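Local atomic coordinates of peptidase S9 prolyl oligopeptidase catalytic domain-containing protein (Pyrococcus horikoshii, PDB entry 4HXF), a protein that acts as a self-compartmentalizing hexameric serine protease, assigned as an acylaminoacyl peptidase, in which multimerization achieves substrate selection. Residues Lys389-Tyr394 / Tyr412-Gly417; Glu431-Glu436 / Arg523-Leu528. All blocks are in the same frame, centred on the assembly; numbering follows the deposited sequence.

Contact 1 (Lys389-Tyr394 / Tyr412-Gly417); sequences KGMYGY and YVNPRG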
loop_
_atom_site.group_PDB
_atom_site.type_symbol
_atom_site.label_atom_id
_atom_site.label_comp_id
_atom_site.label_asym_id
_atom_site.label_seq_id
_atom_site.Cartn_x
_atom_site.Cartn_y
_atom_site.Cartn_z
ATOM N N LYS A 389 21.275 38.997 -25.166
ATOM C CA LYS A 389 22.197 38.354 -26.126
ATOM C C LYS A 389 21.694 36.915 -26.485
ATOM O O LYS A 389 22.492 35.946 -26.629
ATOM C CB LYS A 389 23.620 38.283 -25.552
ATOM C CG LYS A 389 24.698 38.118 -26.658
ATOM C CD LYS A 389 26.096 38.011 -26.058
ATOM C CE LYS A 389 27.097 37.803 -27.122
ATOM N NZ LYS A 389 28.492 37.480 -26.611
ATOM N N GLY A 390 20.390 36.823 -26.782
ATOM C CA GLY A 390 19.848 35.723 -27.554
ATOM C C GLY A 390 19.949 35.912 -29.059
ATOM O O GLY A 390 20.516 36.894 -29.513
ATOM N N MET A 391 19.369 34.982 -29.811
ATOM C CA MET A 391 19.475 35.103 -31.252
ATOM C C MET A 391 18.343 34.312 -31.905
ATOM O O MET A 391 18.118 33.131 -31.535
ATOM C CB MET A 391 20.814 34.552 -31.713
ATOM C CG MET A 391 21.094 34.844 -33.214
ATOM S SD MET A 391 22.633 34.168 -33.809
ATOM C CE MET A 391 22.173 32.426 -33.837
ATOM N N TYR A 392 17.600 34.956 -32.800
ATOM C CA TYR A 392 16.656 34.278 -33.648
ATOM C C TYR A 392 17.318 34.003 -35.015
ATOM O O TYR A 392 18.305 34.610 -35.409
ATOM C CB TYR A 392 15.433 35.153 -33.963
ATOM C CG TYR A 392 14.330 35.151 -32.892
ATOM C CD1 TYR A 392 13.563 36.291 -32.696
ATOM C CD2 TYR A 392 13.985 34.008 -32.208
ATOM C CE1 TYR A 392 12.556 36.331 -31.748
ATOM C CE2 TYR A 392 12.941 34.029 -31.265
ATOM C CZ TYR A 392 12.214 35.216 -31.081
ATOM O OH TYR A 392 11.221 35.191 -30.142
ATOM N N GLY A 393 16.696 33.027 -35.661
ATOM C CA GLY A 393 17.060 32.719 -37.024
ATOM C C GLY A 393 16.516 31.376 -37.462
ATOM O O GLY A 393 15.344 31.284 -37.935
ATOM N N TYR A 394 17.378 30.373 -37.396
ATOM C CA TYR A 394 17.110 29.051 -38.032
ATOM C C TYR A 394 17.017 27.846 -37.118
ATOM O O TYR A 394 17.527 26.768 -37.421
ATOM C CB TYR A 394 18.090 28.855 -39.192
ATOM C CG TYR A 394 18.076 30.020 -40.139
ATOM C CD1 TYR A 394 19.227 30.853 -40.271
ATOM C CD2 TYR A 394 17.038 30.213 -40.972
ATOM C CE1 TYR A 394 19.227 31.970 -41.131
ATOM C CE2 TYR A 394 17.018 31.318 -41.824
ATOM C CZ TYR A 394 18.140 32.124 -41.949
ATOM O OH TYR A 394 18.005 33.168 -42.847
ATOM N N TYR A 412 9.935 38.760 -36.739
ATOM C CA TYR A 412 10.941 38.737 -35.668
ATOM C C TYR A 412 12.340 39.209 -36.201
ATOM O O TYR A 412 12.664 39.001 -37.388
ATOM C CB TYR A 412 11.045 37.343 -35.075
ATOM C CG TYR A 412 11.393 36.156 -35.981
ATOM C CD1 TYR A 412 10.425 35.409 -36.628
ATOM C CD2 TYR A 412 12.692 35.809 -36.198
ATOM C CE1 TYR A 412 10.802 34.377 -37.436
ATOM C CE2 TYR A 412 13.046 34.683 -36.991
ATOM C CZ TYR A 412 12.036 33.983 -37.568
ATOM O OH TYR A 412 12.462 32.907 -38.345
ATOM N N VAL A 413 13.076 39.929 -35.341
ATOM C CA VAL A 413 14.369 40.471 -35.784
ATOM C C VAL A 413 15.425 40.177 -34.748
ATOM O O VAL A 413 15.139 39.796 -33.612
ATOM C CB VAL A 413 14.291 42.028 -36.049
ATOM C CG1 VAL A 413 13.020 42.311 -36.959
ATOM C CG2 VAL A 413 14.249 42.881 -34.685
ATOM N N ASN A 414 16.691 40.471 -35.142
ATOM C CA ASN A 414 17.793 40.461 -34.159
ATOM C C ASN A 414 18.224 41.917 -33.893
ATOM O O ASN A 414 19.033 42.502 -34.652
ATOM C CB ASN A 414 18.956 39.628 -34.686
ATOM C CG ASN A 414 18.764 38.136 -34.480
ATOM O OD1 ASN A 414 18.146 37.732 -33.480
ATOM N ND2 ASN A 414 19.343 37.274 -35.383
ATOM N N PRO A 415 17.680 42.534 -32.844
ATOM C CA PRO A 415 18.056 43.954 -32.610
ATOM C C PRO A 415 19.472 44.001 -32.075
ATOM O O PRO A 415 20.047 42.948 -31.654
ATOM C CB PRO A 415 17.090 44.394 -31.510
ATOM C CG PRO A 415 16.659 43.145 -30.885
ATOM C CD PRO A 415 16.677 42.004 -31.886
ATOM N N ARG A 416 20.078 45.174 -32.032
ATOM C CA ARG A 416 21.334 45.295 -31.311
ATOM C C ARG A 416 21.185 44.824 -29.870
ATOM O O ARG A 416 20.131 44.856 -29.234
ATOM C CB ARG A 416 21.831 46.768 -31.371
ATOM C CG ARG A 416 21.067 47.761 -30.417
ATOM C CD ARG A 416 21.349 49.200 -30.849
ATOM N NE ARG A 416 20.715 49.448 -32.138
ATOM C CZ ARG A 416 21.084 50.331 -33.021
ATOM N NH1 ARG A 416 22.084 51.191 -32.775
ATOM N NH2 ARG A 416 20.453 50.428 -34.153
ATOM N N GLY A 417 22.269 44.167 -29.468
ATOM C CA GLY A 417 22.301 43.371 -28.265
ATOM C C GLY A 417 22.278 41.872 -28.553
ATOM O O GLY A 417 22.693 41.092 -27.678
#
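Tyr412 reaches across to Tyr392 and can be followed atom by atom. Tyr412 CB lies 3.6 Å from CD1 of Tyr392. With chi1 at 58°, CG sits between the backbone N and the carbonyl carbon, and the ring swings toward the 389-394 loop. Tyr412 CD2 then comes within 3.6 Å of Tyr392 CB. The two rings form a T-shaped (edge-to-face) pair in which Tyr412 gives the edge and Tyr392 the face, planes at 68°. At the tip, Tyr412 OH lies 3.3 Å from Gly393 O, a weak hydrogen bond.

Two residues along the chain from Tyr412, Asn414 uses both ends of its amide on the backbone of Tyr392. Asn414 OD1 accepts from Tyr392 N at 2.9 Å through a lone pair in the carbonyl plane, while Asn414 ND2 donates to Tyr392 O, also at 2.9 Å but tilted from that carbonyl's plane. These two bonds fix the amide's rotation and serve two buried backbone atoms; a further bond from ND2 to Tyr421 OH restrains it too.

The loop follows strand 378-384 and Gly386 and Gly387 of the inhibitor pocket. Strand 409-413 runs between strands 361-368 and 378-384 of the hydrolase sheet. Met400 of helix 398-405 packs on both tyrosines, Val413 meets Ile441 of helix 436-451, and Met391 reaches Val284 on beta-propeller strand 283-289.

Contact 2 (Glu431-Glu436 / Arg523-Leu528); sequences ERTGLE and RKLSPL
Leu525 projects from just beyond helix 521-524 onto the turn of Arg432-Leu435, meeting Thr433 and Leu435. Thr433 O rests against the branched end of Leu525, CD1 and CD2 each 3.6 Å from it. Leu525 CD1 also lies 3.7 Å from Thr433 OG1, and Leu525 CD2 meets CD2 of Leu435 at 3.7 Å, the two leucine side chains crossing at about a right angle.

A second layer positions these groups. The type II turn is closed by Leu435 N to Arg432 O, and beyond it Arg432 grips Glu436 side-on, NE to OE1 at 2.9 Å and NH2 to OE2 at 2.8 Å. That salt bridge holds the guanidinium flat beneath Leu435, whose CD1 lies 3.4 Å above its plane, over the centre. The OH of Tyr470, on helix 467-478, sits between Leu525 O and Thr433 O and bridges the segments, its bond to Thr433 O the weak one. Cut back to an alanine, Leu525 would probably leave a gap beside the Thr433 carbonyl and Leu435 CD2 without its apolar mate.

No hydrogen bond runs directly between the segments; van der Waals contact carries it, methyls against carbonyl and hydroxyl oxygens, with one leucine-leucine pair. Lys524 NZ and Arg432 NH1, 5.3 Å apart, probably repel mildly, a cost that Glu436 would partly offset.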
loop_
_atom_site.group_PDB
_atom_site.type_symbol
_atom_site.label_atom_id
_atom_site.label_comp_id
_atom_site.label_asym_id
_atom_site.label_seq_id
_atom_site.Cartn_x
_atom_site.Cartn_y
_atom_site.Cartn_z
ATOM N N GLU A 431 23.230 49.302 -20.662
ATOM C CA GLU A 431 22.709 50.550 -20.129
ATOM C C GLU A 431 21.694 51.205 -21.052
ATOM O O GLU A 431 21.314 52.341 -20.822
ATOM C CB GLU A 431 23.823 51.593 -19.717
ATOM C CG GLU A 431 24.834 50.997 -18.739
ATOM C CD GLU A 431 25.786 52.076 -18.240
ATOM O OE1 GLU A 431 26.935 52.046 -18.712
ATOM O OE2 GLU A 431 25.382 53.014 -17.503
ATOM N N ARG A 432 21.243 50.497 -22.089
ATOM C CA ARG A 432 20.328 51.054 -23.104
ATOM C C ARG A 432 19.141 50.174 -23.401
ATOM O O ARG A 432 18.524 50.260 -24.465
ATOM C CB ARG A 432 21.088 51.358 -24.439
ATOM C CG ARG A 432 22.343 52.151 -24.308
ATOM C CD ARG A 432 22.045 53.528 -24.016
ATOM N NE ARG A 432 21.524 54.293 -25.201
ATOM C CZ ARG A 432 21.146 55.564 -25.001
ATOM N NH1 ARG A 432 21.265 56.110 -23.757
ATOM N NH2 ARG A 432 20.527 56.249 -25.934
ATOM N N THR A 433 18.821 49.308 -22.476
ATOM C CA THR A 433 17.615 48.430 -22.681
ATOM C C THR A 433 16.309 49.235 -22.895
ATOM O O THR A 433 16.050 50.143 -22.146
ATOM C CB THR A 433 17.384 47.557 -21.470
ATOM O OG1 THR A 433 17.224 48.318 -20.260
ATOM C CG2 THR A 433 18.517 46.506 -21.271
ATOM N N GLY A 434 15.606 48.929 -23.962
ATOM C CA GLY A 434 14.328 49.645 -24.259
ATOM C C GLY A 434 14.537 50.877 -25.111
ATOM O O GLY A 434 13.596 51.534 -25.534
ATOM N N LEU A 435 15.802 51.215 -25.425
ATOM C CA LEU A 435 16.099 52.428 -26.173
ATOM C C LEU A 435 16.328 52.067 -27.630
ATOM O O LEU A 435 15.367 51.787 -28.323
ATOM C CB LEU A 435 17.274 53.222 -25.513
ATOM C CG LEU A 435 17.073 53.597 -24.030
ATOM C CD1 LEU A 435 18.241 54.398 -23.478
ATOM C CD2 LEU A 435 15.712 54.354 -23.880
ATOM N N GLU A 436 17.560 52.026 -28.095
ATOM C CA GLU A 436 17.777 51.709 -29.540
ATOM C C GLU A 436 17.276 50.308 -29.914
ATOM O O GLU A 436 16.784 50.094 -31.029
ATOM C CB GLU A 436 19.240 51.866 -29.920
ATOM C CG GLU A 436 19.802 53.267 -29.929
ATOM C CD GLU A 436 20.095 53.791 -28.524
ATOM O OE1 GLU A 436 20.367 53.064 -27.526
ATOM O OE2 GLU A 436 20.058 55.015 -28.380
ATOM N N ARG A 523 14.696 52.853 -12.786
ATOM C CA ARG A 523 13.293 53.242 -12.932
ATOM C C ARG A 523 12.988 53.676 -14.355
ATOM O O ARG A 523 11.960 53.270 -14.922
ATOM C CB ARG A 523 13.005 54.439 -12.000
ATOM C CG ARG A 523 12.839 54.018 -10.515
ATOM C CD ARG A 523 12.891 55.304 -9.653
ATOM N NE ARG A 523 11.778 56.183 -10.085
ATOM C CZ ARG A 523 10.583 56.262 -9.462
ATOM N NH1 ARG A 523 10.337 55.605 -8.279
ATOM N NH2 ARG A 523 9.643 57.054 -10.000
ATOM N N LYS A 524 13.873 54.462 -14.974
ATOM C CA LYS A 524 13.643 54.990 -16.283
ATOM C C LYS A 524 13.414 53.919 -17.372
ATOM O O LYS A 524 12.627 54.162 -18.306
ATOM C CB LYS A 524 14.803 55.921 -16.787
ATOM C CG LYS A 524 14.693 56.390 -18.216
ATOM C CD LYS A 524 15.911 57.218 -18.755
ATOM C CE LYS A 524 15.906 57.283 -20.315
ATOM N NZ LYS A 524 17.181 57.824 -20.932
ATOM N N LEU A 525 14.123 52.815 -17.284
ATOM C CA LEU A 525 13.978 51.790 -18.265
ATOM C C LEU A 525 13.097 50.592 -17.832
ATOM O O LEU A 525 13.153 49.510 -18.427
ATOM C CB LEU A 525 15.337 51.274 -18.687
ATOM C CG LEU A 525 16.226 52.428 -19.142
ATOM C CD1 LEU A 525 17.666 51.832 -19.371
ATOM C CD2 LEU A 525 15.642 53.183 -20.355
ATOM N N SER A 526 12.252 50.806 -16.795
ATOM C CA SER A 526 11.410 49.755 -16.279
ATOM C C SER A 526 9.950 49.973 -16.653
ATOM O O SER A 526 9.383 51.015 -16.291
ATOM C CB SER A 526 11.521 49.720 -14.727
ATOM O OG SER A 526 12.801 49.151 -14.305
ATOM N N PRO A 527 9.329 48.995 -17.298
ATOM C CA PRO A 527 7.881 49.107 -17.684
ATOM C C PRO A 527 6.921 49.460 -16.519
ATOM O O PRO A 527 5.966 50.176 -16.787
ATOM C CB PRO A 527 7.545 47.740 -18.274
ATOM C CG PRO A 527 8.890 47.261 -18.800
ATOM C CD PRO A 527 9.936 47.820 -17.916
ATOM N N LEU A 528 7.224 48.966 -15.325
ATOM C CA LEU A 528 6.344 49.185 -14.184
ATOM C C LEU A 528 5.955 50.636 -14.028
ATOM O O LEU A 528 4.780 50.960 -13.759
ATOM C CB LEU A 528 6.968 48.641 -12.875
ATOM C CG LEU A 528 6.010 48.610 -11.684
ATOM C CD1 LEU A 528 5.018 47.514 -11.918
ATOM C CD2 LEU A 528 6.832 48.288 -10.382
#

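How the contacts relate
Contact 1 and contact 2 come in series along the chain, their centres 18 Å apart on the same side of its centre. Contact 1 closes at Gly417 before contact 2 opens at Glu431, and the latter spans 86 intervening residues that include strands 460-465 and 484-488 and Ser466 of the inhibitor pocket. Helix 436-451 joins them: it starts in contact 2 and packs against contact 1, where Arg416 forms a salt bridge with Asp440. The two touch directly at Arg416 CD and Glu436 CB, 3.5 Å apart. Contact 1 lies where the hydrolase domain faces the propeller, which Met391 touches, while contact 2 lies farther out, where Arg523 NH2 hydrogen-bonds the backbone O of Leu517 of a second subunit.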